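Local coordinates for protein polyketide Synthase III (Ectocarpus siliculosus, PDB 4B0N) that probably works as a type III polyketide synthase, an acyltransferase implicated in making the monomers of brown-algal phlorotannins, at residues 42-53 / 245-255; 325-333 / 369-377. All coordinates share one frame; numbering follows the deposited sequence.

Contact 1: 42-53 / 245-255; sequences YPVIAGMAIGNP and DGCAAAVLKGA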
ATOM      1  N   TYR A  42      21.691 -11.683   4.951  1.00 42.37           N
ATOM      2  CA  TYR A  42      21.163 -10.570   5.736  1.00 41.88           C
ATOM      3  C   TYR A  42      20.843  -9.360   4.860  1.00 40.66           C
ATOM      4  O   TYR A  42      21.581  -9.070   3.918  1.00 40.80           O
ATOM      5  CB  TYR A  42      22.174 -10.157   6.809  1.00 42.86           C
ATOM      6  CG  TYR A  42      22.444 -11.202   7.869  1.00 43.92           C
ATOM      7  CD1 TYR A  42      21.579 -11.361   8.954  1.00 44.19           C
ATOM      8  CD2 TYR A  42      23.576 -12.017   7.800  1.00 44.52           C
ATOM      9  CE1 TYR A  42      21.828 -12.311   9.933  1.00 44.88           C
ATOM     10  CE2 TYR A  42      23.833 -12.970   8.776  1.00 45.04           C
ATOM     11  CZ  TYR A  42      22.957 -13.110   9.839  1.00 45.28           C
ATOM     12  OH  TYR A  42      23.202 -14.049  10.810  1.00 46.01           O
ATOM     13  N   PRO A  43      19.741  -8.649   5.166  1.00 39.56           N
ATOM     14  CA  PRO A  43      19.466  -7.395   4.466  1.00 38.98           C
ATOM     15  C   PRO A  43      20.307  -6.239   5.004  1.00 38.64           C
ATOM     16  O   PRO A  43      20.402  -6.049   6.220  1.00 38.78           O
ATOM     17  CB  PRO A  43      17.974  -7.157   4.722  1.00 38.58           C
ATOM     18  CG  PRO A  43      17.668  -7.907   5.963  1.00 38.78           C
ATOM     19  CD  PRO A  43      18.637  -9.049   6.057  1.00 39.31           C
ATOM     20  N   VAL A  44      20.927  -5.493   4.091  1.00 38.39           N
ATOM     21  CA  VAL A  44      21.772  -4.351   4.449  1.00 38.18           C
ATOM     22  C   VAL A  44      21.370  -3.120   3.644  1.00 37.55           C
ATOM     23  O   VAL A  44      21.100  -3.213   2.443  1.00 37.41           O
ATOM     24  CB  VAL A  44      23.276  -4.625   4.187  1.00 38.64           C
ATOM     25  CG1 VAL A  44      24.128  -3.503   4.764  1.00 38.84           C
ATOM     26  CG2 VAL A  44      23.715  -5.960   4.773  1.00 38.95           C
ATOM     27  N   ILE A  45      21.339  -1.971   4.314  1.00 37.01           N
ATOM     28  CA  ILE A  45      21.163  -0.685   3.642  1.00 36.26           C
ATOM     29  C   ILE A  45      22.474  -0.311   2.944  1.00 36.25           C
ATOM     30  O   ILE A  45      23.464   0.035   3.597  1.00 36.36           O
ATOM     31  CB  ILE A  45      20.709   0.420   4.628  1.00 35.99           C
ATOM     32  CG1 ILE A  45      19.337   0.071   5.220  1.00 35.46           C
ATOM     33  CG2 ILE A  45      20.661   1.780   3.939  1.00 35.74           C
ATOM     34  CD1 ILE A  45      19.033   0.747   6.539  1.00 35.35           C
ATOM     35  N   ALA A  46      22.473  -0.408   1.616  1.00 36.04           N
ATOM     36  CA  ALA A  46      23.659  -0.135   0.800  1.00 36.36           C
ATOM     37  C   ALA A  46      23.831   1.353   0.476  1.00 36.32           C
ATOM     38  O   ALA A  46      24.952   1.838   0.314  1.00 36.65           O
ATOM     39  CB  ALA A  46      23.624  -0.963  -0.478  1.00 36.19           C
ATOM     40  N   GLY A  47      22.715   2.069   0.382  1.00 35.92           N
ATOM     41  CA  GLY A  47      22.728   3.503   0.132  1.00 36.00           C
ATOM     42  C   GLY A  47      21.521   4.171   0.751  1.00 35.81           C
ATOM     43  O   GLY A  47      20.429   3.602   0.777  1.00 35.44           O
ATOM     44  N   MET A  48      21.723   5.382   1.255  1.00 36.25           N
ATOM     45  CA  MET A  48      20.651   6.147   1.879  1.00 36.40           C
ATOM     46  C   MET A  48      20.774   7.625   1.521  1.00 36.68           C
ATOM     47  O   MET A  48      21.876   8.175   1.481  1.00 37.31           O
ATOM     48  CB  MET A  48      20.680   5.950   3.400  1.00 36.80           C
ATOM     49  CG  MET A  48      19.576   6.668   4.163  1.00 36.95           C
ATOM     50  SD  MET A  48      19.297   5.990   5.811  1.00 37.08           S
ATOM     51  CE  MET A  48      18.178   4.648   5.422  1.00 36.77           C
ATOM     52  N   ALA A  49      19.636   8.256   1.248  1.00 36.46           N
ATOM     53  CA  ALA A  49      19.595   9.692   0.989  1.00 36.55           C
ATOM     54  C   ALA A  49      18.378  10.334   1.638  1.00 36.31           C
ATOM     55  O   ALA A  49      17.282   9.767   1.629  1.00 35.91           O
ATOM     56  CB  ALA A  49      19.614   9.970  -0.508  1.00 36.43           C
ATOM     57  N   ILE A  50      18.590  11.511   2.217  1.00 36.53           N
ATOM     58  CA  ILE A  50      17.498  12.332   2.743  1.00 36.41           C
ATOM     59  C   ILE A  50      17.216  13.498   1.795  1.00 36.22           C
ATOM     60  O   ILE A  50      18.080  13.898   1.011  1.00 36.11           O
ATOM     61  CB  ILE A  50      17.782  12.852   4.174  1.00 36.60           C
ATOM     62  CG1 ILE A  50      19.122  13.604   4.234  1.00 36.93           C
ATOM     63  CG2 ILE A  50      17.730  11.700   5.172  1.00 36.39           C
ATOM     64  CD1 ILE A  50      19.287  14.505   5.442  1.00 37.22           C
ATOM     65  N   GLY A  51      16.000  14.029   1.869  1.00 36.03           N
ATOM     66  CA  GLY A  51      15.583  15.115   0.993  1.00 36.16           C
ATOM     67  C   GLY A  51      14.449  15.933   1.571  1.00 36.17           C
ATOM     68  O   GLY A  51      13.679  15.456   2.406  1.00 35.92           O
ATOM     69  N   ASN A  52      14.352  17.176   1.117  1.00 36.57           N
ATOM     70  CA  ASN A  52      13.329  18.096   1.594  1.00 36.67           C
ATOM     71  C   ASN A  52      12.762  18.974   0.485  1.00 36.99           C
ATOM     72  O   ASN A  52      13.443  19.230  -0.514  1.00 37.39           O
ATOM     73  CB  ASN A  52      13.890  18.967   2.717  1.00 36.80           C
ATOM     74  CG  ASN A  52      14.020  18.212   4.016  1.00 36.48           C
ATOM     75  OD1 ASN A  52      13.075  17.575   4.467  1.00 35.97           O
ATOM     76  ND2 ASN A  52      15.197  18.271   4.620  1.00 36.87           N
ATOM     77  N   PRO A  53      11.505  19.430   0.648  1.00 37.04           N
ATOM     78  CA  PRO A  53      10.951  20.393  -0.298  1.00 37.21           C
ATOM     79  C   PRO A  53      11.640  21.760  -0.206  1.00 37.70           C
ATOM     80  O   PRO A  53      12.533  21.961   0.624  1.00 37.66           O
ATOM     81  CB  PRO A  53       9.480  20.490   0.118  1.00 36.96           C
ATOM     82  CG  PRO A  53       9.461  20.070   1.545  1.00 36.88           C
ATOM     83  CD  PRO A  53      10.502  19.000   1.640  1.00 36.78           C
ATOM     84  N   ASP A 245       6.868  18.427   5.707  1.00 34.10           N
ATOM     85  CA  ASP A 245       7.158  17.707   4.466  1.00 33.62           C
ATOM     86  C   ASP A 245       8.587  17.172   4.432  1.00 33.34           C
ATOM     87  O   ASP A 245       9.518  17.843   4.887  1.00 33.63           O
ATOM     88  CB  ASP A 245       6.932  18.615   3.257  1.00 33.92           C
ATOM     89  CG  ASP A 245       5.486  19.050   3.101  1.00 34.13           C
ATOM     90  OD1 ASP A 245       4.711  18.986   4.079  1.00 34.09           O
ATOM     91  OD2 ASP A 245       5.124  19.463   1.981  1.00 34.33           O
ATOM     92  N   GLY A 246       8.753  15.970   3.881  1.00 32.81           N
ATOM     93  CA  GLY A 246      10.068  15.329   3.783  1.00 32.32           C
ATOM     94  C   GLY A 246      10.107  14.053   2.959  1.00 31.59           C
ATOM     95  O   GLY A 246       9.075  13.441   2.689  1.00 31.34           O
ATOM     96  N   CYS A 247      11.315  13.658   2.564  1.00 31.33           N
ATOM     97  CA  CYS A 247      11.527  12.430   1.802  1.00 30.97           C
ATOM     98  C   CYS A 247      12.861  11.761   2.137  1.00 30.66           C
ATOM     99  O   CYS A 247      13.881  12.426   2.331  1.00 30.53           O
ATOM    100  CB  CYS A 247      11.435  12.704   0.299  1.00 31.24           C
ATOM    101  SG  CYS A 247      11.807  11.282  -0.754  1.00 31.50           S
ATOM    102  N   ALA A 248      12.833  10.433   2.200  1.00 30.43           N
ATOM    103  CA  ALA A 248      14.025   9.636   2.463  1.00 30.53           C
ATOM    104  C   ALA A 248      13.950   8.316   1.717  1.00 30.30           C
ATOM    105  O   ALA A 248      12.881   7.712   1.615  1.00 30.16           O
ATOM    106  CB  ALA A 248      14.190   9.395   3.954  1.00 30.59           C
ATOM    107  N   ALA A 249      15.088   7.876   1.194  1.00 30.52           N
ATOM    108  CA  ALA A 249      15.155   6.635   0.428  1.00 30.63           C
ATOM    109  C   ALA A 249      16.274   5.723   0.921  1.00 30.86           C
ATOM    110  O   ALA A 249      17.252   6.181   1.518  1.00 31.23           O
ATOM    111  CB  ALA A 249      15.317   6.932  -1.054  1.00 30.71           C
ATOM    112  N   ALA A 250      16.114   4.428   0.668  1.00 30.95           N
ATOM    113  CA  ALA A 250      17.097   3.429   1.070  1.00 31.27           C
ATOM    114  C   ALA A 250      17.190   2.319   0.033  1.00 31.49           C
ATOM    115  O   ALA A 250      16.171   1.791  -0.420  1.00 31.46           O
ATOM    116  CB  ALA A 250      16.746   2.853   2.434  1.00 31.03           C
ATOM    117  N   VAL A 251      18.416   1.983  -0.351  1.00 31.89           N
ATOM    118  CA  VAL A 251      18.659   0.847  -1.228  1.00 32.15           C
ATOM    119  C   VAL A 251      19.058  -0.336  -0.358  1.00 32.35           C
ATOM    120  O   VAL A 251      19.825  -0.185   0.594  1.00 32.29           O
ATOM    121  CB  VAL A 251      19.756   1.136  -2.273  1.00 32.42           C
ATOM    122  CG1 VAL A 251      19.836   0.006  -3.291  1.00 32.60           C
ATOM    123  CG2 VAL A 251      19.488   2.458  -2.978  1.00 32.39           C
ATOM    124  N   LEU A 252      18.523  -1.508  -0.682  1.00 32.64           N
ATOM    125  CA  LEU A 252      18.740  -2.688   0.137  1.00 33.06           C
ATOM    126  C   LEU A 252      19.331  -3.847  -0.641  1.00 33.67           C
ATOM    127  O   LEU A 252      18.846  -4.204  -1.717  1.00 33.57           O
ATOM    128  CB  LEU A 252      17.443  -3.095   0.831  1.00 32.82           C
ATOM    129  CG  LEU A 252      17.208  -2.298   2.115  1.00 32.75           C
ATOM    130  CD1 LEU A 252      15.831  -1.663   2.138  1.00 32.60           C
ATOM    131  CD2 LEU A 252      17.449  -3.162   3.343  1.00 32.98           C
ATOM    132  N   LYS A 253      20.395  -4.415  -0.078  1.00 34.54           N
ATOM    133  CA  LYS A 253      21.063  -5.591  -0.628  1.00 35.37           C
ATOM    134  C   LYS A 253      20.954  -6.778   0.330  1.00 35.80           C
ATOM    135  O   LYS A 253      20.714  -6.601   1.526  1.00 35.56           O
ATOM    136  CB  LYS A 253      22.535  -5.286  -0.932  1.00 35.67           C
ATOM    137  CG  LYS A 253      23.370  -4.896   0.278  1.00 35.86           C
ATOM    138  CD  LYS A 253      24.839  -4.749  -0.081  1.00 36.29           C
ATOM    139  CE  LYS A 253      25.635  -4.230   1.107  1.00 36.43           C
ATOM    140  NZ  LYS A 253      27.091  -4.150   0.810  1.00 36.86           N
ATOM    141  N   GLY A 254      21.119  -7.983  -0.213  1.00 36.53           N
ATOM    142  CA  GLY A 254      21.176  -9.208   0.583  1.00 37.09           C
ATOM    143  C   GLY A 254      22.574  -9.797   0.542  1.00 37.89           C
ATOM    144  O   GLY A 254      22.992 -10.361  -0.473  1.00 38.09           O
ATOM    145  N   ALA A 255      23.297  -9.672   1.652  1.00 38.26           N
ATOM    146  CA  ALA A 255      24.707 -10.051   1.704  1.00 39.04           C
ATOM    147  C   ALA A 255      24.994 -11.186   2.680  1.00 39.53           C
ATOM    148  O   ALA A 255      24.302 -11.337   3.688  1.00 39.43           O
ATOM    149  CB  ALA A 255      25.557  -8.838   2.044  1.00 39.39           C
TER
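An antiparallel beta pair of the thiolase fold, interrupted by a beta bulge, joins 42-53 to 245-255. Tyr42 and Ala255 close one end with reciprocal backbone hydrogen bonds, and Val44 with Lys253 and Ala49 with Ala249 repeat the pattern. Between Ile45 and Gly47 the register slips by one residue: Ala46 N gives its hydrogen to Val251 O (2.8 Å), whereas Val251 N turns to Gly47 O in a nearly straight bond (171°). The extra residue, Ala46, brings its CB toward the partner strand. Lys253 CG sits between its own backbone N and carbonyl carbon (chi1 62°), and the chain then runs extended alongside Val44, laying CE 3.9 Å from Val44 CB and CD 4.0 Å from Ala46 CB. Val44 and Ala46 thus cover the aliphatic part of the lysine.

On the other face of the pair, Ile45 and Leu252 lie side by side, Ile45 CG1 being 4.2 Å from Leu252 CD2. Met48 leaves the strand with CG anti to its N and bends at chi3 (-85°), which turns CE back onto Ala250 CB at 3.8 Å. Beyond the last bridge, between Gly51 and Cys247, the Pro53 ring crosses the Asp245 side chain at about a right angle, while the Asp245 carboxylate is held by Ser225 OG.

Strand 42-51 forms one margin of the five-stranded sheet, and strand 215-223 flanks 245-255 on its other side. The face bearing Pro43, Ile45, Met48 and Ile50 looks into the helical layer between the two sheets of the fold: Pro43 and Leu252 rest on helix 196-210, and Met48, Ile50 and Ala248 on helix 369-385.

Contact 2: 325-333 / 369-377; sequences VDFWCVHPG and SVMFVLSRV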
ATOM      1  N   VAL A 325      22.175  -2.268  23.714  1.00 46.63           N
ATOM      2  CA  VAL A 325      21.841  -1.388  22.588  1.00 46.23           C
ATOM      3  C   VAL A 325      22.650  -0.085  22.608  1.00 46.37           C
ATOM      4  O   VAL A 325      22.600   0.678  23.576  1.00 46.73           O
ATOM      5  CB  VAL A 325      20.325  -1.077  22.533  1.00 46.01           C
ATOM      6  CG1 VAL A 325      19.988  -0.244  21.304  1.00 45.00           C
ATOM      7  CG2 VAL A 325      19.511  -2.366  22.533  1.00 45.99           C
ATOM      8  N   ASP A 326      23.386   0.153  21.523  1.00 45.96           N
ATOM      9  CA  ASP A 326      24.254   1.327  21.380  1.00 45.96           C
ATOM     10  C   ASP A 326      23.492   2.564  20.923  1.00 45.62           C
ATOM     11  O   ASP A 326      23.712   3.658  21.445  1.00 46.30           O
ATOM     12  CB  ASP A 326      25.384   1.044  20.387  1.00 45.63           C
ATOM     13  CG  ASP A 326      26.259  -0.118  20.803  1.00 46.16           C
ATOM     14  OD1 ASP A 326      25.965  -0.771  21.826  1.00 46.74           O
ATOM     15  OD2 ASP A 326      27.250  -0.380  20.094  1.00 46.28           O
ATOM     16  N   PHE A 327      22.615   2.391  19.934  1.00 44.65           N
ATOM     17  CA  PHE A 327      21.806   3.501  19.428  1.00 44.04           C
ATOM     18  C   PHE A 327      20.308   3.206  19.383  1.00 43.46           C
ATOM     19  O   PHE A 327      19.888   2.121  18.982  1.00 43.03           O
ATOM     20  CB  PHE A 327      22.318   4.004  18.068  1.00 43.69           C
ATOM     21  CG  PHE A 327      22.225   2.996  16.948  1.00 43.09           C
ATOM     22  CD1 PHE A 327      23.242   2.067  16.739  1.00 43.16           C
ATOM     23  CD2 PHE A 327      21.142   3.005  16.071  1.00 42.40           C
ATOM     24  CE1 PHE A 327      23.170   1.154  15.695  1.00 42.56           C
ATOM     25  CE2 PHE A 327      21.064   2.093  15.028  1.00 41.86           C
ATOM     26  CZ  PHE A 327      22.080   1.168  14.838  1.00 41.90           C
ATOM     27  N   TRP A 328      19.515   4.181  19.811  1.00 43.36           N
ATOM     28  CA  TRP A 328      18.065   4.081  19.749  1.00 42.98           C
ATOM     29  C   TRP A 328      17.545   5.118  18.802  1.00 42.56           C
ATOM     30  O   TRP A 328      17.818   6.311  18.964  1.00 42.72           O
ATOM     31  CB  TRP A 328      17.443   4.279  21.127  1.00 43.49           C
ATOM     32  CG  TRP A 328      17.828   3.242  22.157  1.00 43.92           C
ATOM     33  CD1 TRP A 328      18.983   3.203  22.932  1.00 44.64           C
ATOM     34  CD2 TRP A 328      17.050   2.066  22.578  1.00 44.00           C
ATOM     35  NE1 TRP A 328      18.979   2.112  23.768  1.00 45.05           N
ATOM     36  CE2 TRP A 328      17.850   1.391  23.609  1.00 44.67           C
ATOM     37  CE3 TRP A 328      15.821   1.521  22.215  1.00 43.55           C
ATOM     38  CZ2 TRP A 328      17.419   0.228  24.231  1.00 44.77           C
ATOM     39  CZ3 TRP A 328      15.398   0.348  22.853  1.00 43.81           C
ATOM     40  CH2 TRP A 328      16.180  -0.282  23.835  1.00 44.27           C
ATOM     41  N   CYS A 329      16.803   4.671  17.794  1.00 42.11           N
ATOM     42  CA  CYS A 329      16.196   5.577  16.827  1.00 41.83           C
ATOM     43  C   CYS A 329      14.689   5.682  17.042  1.00 41.71           C
ATOM     44  O   CYS A 329      13.904   4.963  16.425  1.00 41.41           O
ATOM     45  CB  CYS A 329      16.526   5.150  15.398  1.00 41.36           C
ATOM     46  SG  CYS A 329      18.240   5.462  14.920  1.00 42.36           S
ATOM     47  N   VAL A 330      14.298   6.581  17.938  1.00 42.51           N
ATOM     48  CA  VAL A 330      12.892   6.803  18.254  1.00 43.10           C
ATOM     49  C   VAL A 330      12.284   7.770  17.243  1.00 43.05           C
ATOM     50  O   VAL A 330      12.922   8.749  16.849  1.00 43.33           O
ATOM     51  CB  VAL A 330      12.703   7.359  19.685  1.00 43.67           C
ATOM     52  CG1 VAL A 330      11.225   7.434  20.046  1.00 43.68           C
ATOM     53  CG2 VAL A 330      13.445   6.502  20.698  1.00 44.08           C
ATOM     54  N   HIS A 331      11.052   7.477  16.829  1.00 42.89           N
ATOM     55  CA  HIS A 331      10.306   8.317  15.898  1.00 42.82           C
ATOM     56  C   HIS A 331       9.985   9.662  16.507  1.00 43.24           C
ATOM     57  O   HIS A 331       9.251   9.738  17.499  1.00 43.69           O
ATOM     58  CB  HIS A 331       9.038   7.593  15.447  1.00 42.50           C
ATOM     59  CG  HIS A 331       8.059   8.472  14.709  1.00 42.56           C
ATOM     60  ND1 HIS A 331       8.269   8.891  13.448  1.00 42.28           N
ATOM     61  CD2 HIS A 331       6.832   9.005  15.104  1.00 42.92           C
ATOM     62  CE1 HIS A 331       7.236   9.657  13.053  1.00 42.26           C
ATOM     63  NE2 HIS A 331       6.356   9.726  14.068  1.00 42.80           N
ATOM     64  N   PRO A 332      10.540  10.747  15.927  1.00 43.10           N
ATOM     65  CA  PRO A 332      10.314  12.103  16.435  1.00 43.70           C
ATOM     66  C   PRO A 332       8.940  12.641  16.034  1.00 43.82           C
ATOM     67  O   PRO A 332       8.839  13.546  15.202  1.00 43.35           O
ATOM     68  CB  PRO A 332      11.436  12.911  15.778  1.00 43.46           C
ATOM     69  CG  PRO A 332      11.725  12.195  14.507  1.00 42.73           C
ATOM     70  CD  PRO A 332      11.408  10.742  14.733  1.00 42.63           C
ATOM     71  N   GLY A 333       7.894  12.077  16.635  1.00 44.73           N
ATOM     72  CA  GLY A 333       6.513  12.423  16.296  1.00 45.12           C
ATOM     73  C   GLY A 333       5.982  13.629  17.043  1.00 45.99           C
ATOM     74  O   GLY A 333       4.897  14.126  16.741  1.00 46.12           O
ATOM     75  N   SER A 369      10.685  10.298   8.800  1.00 33.15           N
ATOM     76  CA  SER A 369      11.273  10.845  10.026  1.00 33.34           C
ATOM     77  C   SER A 369      12.245   9.880  10.698  1.00 33.33           C
ATOM     78  O   SER A 369      13.333  10.281  11.108  1.00 33.47           O
ATOM     79  CB  SER A 369      10.181  11.274  11.005  1.00 33.72           C
ATOM     80  OG  SER A 369       9.368  12.285  10.435  1.00 34.01           O
ATOM     81  N   VAL A 370      11.845   8.612  10.783  1.00 33.25           N
ATOM     82  CA  VAL A 370      12.670   7.534  11.335  1.00 33.38           C
ATOM     83  C   VAL A 370      13.977   7.381  10.552  1.00 33.24           C
ATOM     84  O   VAL A 370      15.034   7.167  11.144  1.00 33.32           O
ATOM     85  CB  VAL A 370      11.912   6.181  11.342  1.00 33.54           C
ATOM     86  CG1 VAL A 370      12.585   5.182  12.274  1.00 33.90           C
ATOM     87  CG2 VAL A 370      10.459   6.372  11.756  1.00 33.68           C
ATOM     88  N   MET A 371      13.887   7.499   9.226  1.00 33.10           N
ATOM     89  CA  MET A 371      15.046   7.408   8.330  1.00 33.28           C
ATOM     90  C   MET A 371      15.996   8.592   8.522  1.00 33.57           C
ATOM     91  O   MET A 371      17.203   8.461   8.333  1.00 33.68           O
ATOM     92  CB  MET A 371      14.606   7.368   6.863  1.00 33.18           C
ATOM     93  CG  MET A 371      13.331   6.597   6.565  1.00 33.20           C
ATOM     94  SD  MET A 371      13.604   5.049   5.686  1.00 33.79           S
ATOM     95  CE  MET A 371      13.984   5.619   4.031  1.00 32.83           C
ATOM     96  N   PHE A 372      15.445   9.752   8.869  1.00 33.77           N
ATOM     97  CA  PHE A 372      16.258  10.933   9.138  1.00 34.45           C
ATOM     98  C   PHE A 372      17.104  10.736  10.400  1.00 35.07           C
ATOM     99  O   PHE A 372      18.306  11.009  10.389  1.00 35.62           O
ATOM    100  CB  PHE A 372      15.380  12.188   9.257  1.00 34.47           C
ATOM    101  CG  PHE A 372      15.048  12.833   7.937  1.00 34.08           C
ATOM    102  CD1 PHE A 372      14.125  12.255   7.071  1.00 33.79           C
ATOM    103  CD2 PHE A 372      15.642  14.034   7.570  1.00 34.27           C
ATOM    104  CE1 PHE A 372      13.815  12.853   5.859  1.00 33.63           C
ATOM    105  CE2 PHE A 372      15.332  14.639   6.360  1.00 34.11           C
ATOM    106  CZ  PHE A 372      14.421  14.047   5.503  1.00 33.74           C
ATOM    107  N   VAL A 373      16.473  10.258  11.474  1.00 35.20           N
ATOM    108  CA  VAL A 373      17.170   9.932  12.721  1.00 35.79           C
ATOM    109  C   VAL A 373      18.211   8.850  12.453  1.00 35.83           C
ATOM    110  O   VAL A 373      19.374   8.982  12.838  1.00 36.35           O
ATOM    111  CB  VAL A 373      16.198   9.433  13.817  1.00 36.14           C
ATOM    112  CG1 VAL A 373      16.946   9.133  15.109  1.00 36.72           C
ATOM    113  CG2 VAL A 373      15.092  10.448  14.071  1.00 36.36           C
ATOM    114  N   LEU A 374      17.775   7.788  11.781  1.00 35.42           N
ATOM    115  CA  LEU A 374      18.639   6.682  11.395  1.00 35.36           C
ATOM    116  C   LEU A 374      19.840   7.182  10.591  1.00 35.47           C
ATOM    117  O   LEU A 374      20.973   6.776  10.845  1.00 35.70           O
ATOM    118  CB  LEU A 374      17.823   5.651  10.604  1.00 34.98           C
ATOM    119  CG  LEU A 374      18.273   4.202  10.372  1.00 35.13           C
ATOM    120  CD1 LEU A 374      19.018   4.073   9.051  1.00 35.14           C
ATOM    121  CD2 LEU A 374      19.072   3.614  11.535  1.00 35.19           C
ATOM    122  N   SER A 375      19.585   8.083   9.643  1.00 35.64           N
ATOM    123  CA  SER A 375      20.642   8.676   8.820  1.00 36.06           C
ATOM    124  C   SER A 375      21.339   9.836   9.532  1.00 36.85           C
ATOM    125  O   SER A 375      21.782  10.797   8.893  1.00 37.35           O
ATOM    126  CB  SER A 375      20.096   9.132   7.462  1.00 35.67           C
ATOM    127  OG  SER A 375      21.128   9.664   6.649  1.00 35.61           O
ATOM    128  N   ARG A 376      21.419   9.740  10.857  1.00 37.18           N
ATOM    129  CA  ARG A 376      22.255  10.618  11.667  1.00 37.65           C
ATOM    130  C   ARG A 376      23.251   9.737  12.396  1.00 37.99           C
ATOM    131  O   ARG A 376      24.419  10.100  12.549  1.00 38.57           O
ATOM    132  CB  ARG A 376      21.421  11.399  12.676  1.00 37.91           C
ATOM    133  CG  ARG A 376      20.707  12.608  12.103  1.00 37.97           C
ATOM    134  CD  ARG A 376      20.054  13.417  13.215  1.00 38.56           C
ATOM    135  NE  ARG A 376      21.014  13.829  14.240  1.00 39.27           N
ATOM    136  CZ  ARG A 376      21.731  14.949  14.197  1.00 39.80           C
ATOM    137  NH1 ARG A 376      21.601  15.790  13.175  1.00 39.58           N
ATOM    138  NH2 ARG A 376      22.578  15.231  15.178  1.00 40.39           N
ATOM    139  N   VAL A 377      22.765   8.575  12.835  1.00 37.69           N
ATOM    140  CA  VAL A 377      23.575   7.546  13.480  1.00 37.81           C
ATOM    141  C   VAL A 377      24.610   6.999  12.499  1.00 37.81           C
ATOM    142  O   VAL A 377      25.769   6.786  12.859  1.00 37.98           O
ATOM    143  CB  VAL A 377      22.684   6.396  14.002  1.00 37.66           C
ATOM    144  CG1 VAL A 377      23.526   5.233  14.505  1.00 38.32           C
ATOM    145  CG2 VAL A 377      21.759   6.894  15.102  1.00 37.84           C
TER
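Val377 CG1 lies over one face of the Phe327 ring, 3.7 Å from its centroid and 18° off the ring normal, a CH-pi contact that opens a largely apolar strand-on-helix interface with no hydrogen bond across it. Phe327 CG occupies the position between backbone N and carbonyl carbon (chi1 64°), which carries the ring across the end of the valine. Two residues further along the strand, on the same side, Cys329 SG settles among three side chains of the helix, 3.8 Å from Val377 CG2 and 3.9 Å from both Leu374 CD2 and Val373 CG1. Val373 divides its branches, for its CG2 meets Pro332 CD at 3.8 Å. Pro332 is the centre of an inverse gamma turn. Just before it, His331 ND1 comes 3.7 Å from Val370 CG2, the two side chains crossing at about a right angle.

An alanine in place of Phe327 would probably leave Val377 CG1 without the ring face it packs on and open a gap beside Leu374. Tyr392 meets the same ring edge-to-face, and Ser369 OG is hydrogen-bonded to Met365 N. His331 also touches Cys194 and Asn364, consistent with the Cys-His-Asn triad of chalcone synthases.

Strand 327-330 borders its sheet and is hydrogen-bonded to strand 394-401; segment 369-377 of helix 369-385 runs nearly antiparallel to it, on the side its Phe327 and Cys329 side chains face, with helix 353-362 packed against Val373 and Val377.

How the contacts relate
Helix 369-385 connects the two contacts, whose centres are 13 Å apart: one side of it carries strand 327-330 of contact 2, the other meets the strand pair of contact 1. Met48 SD lies 3.6 Å from Ser375 CB, and Met371 CE reaches Ala248 O at 3.4 Å. The Phe372 ring packs at the Gly51-Cys247 end of the pair, its CZ 3.5 Å from Gly51 O. Helix 369-385, from the C-terminal family region, thus packs between the sheet of contact 1 and that of contact 2. Both contacts run toward the bound arachidonic acid, which is about 6 Å from the side chain of Asp245 and about 5 Å from that of His331.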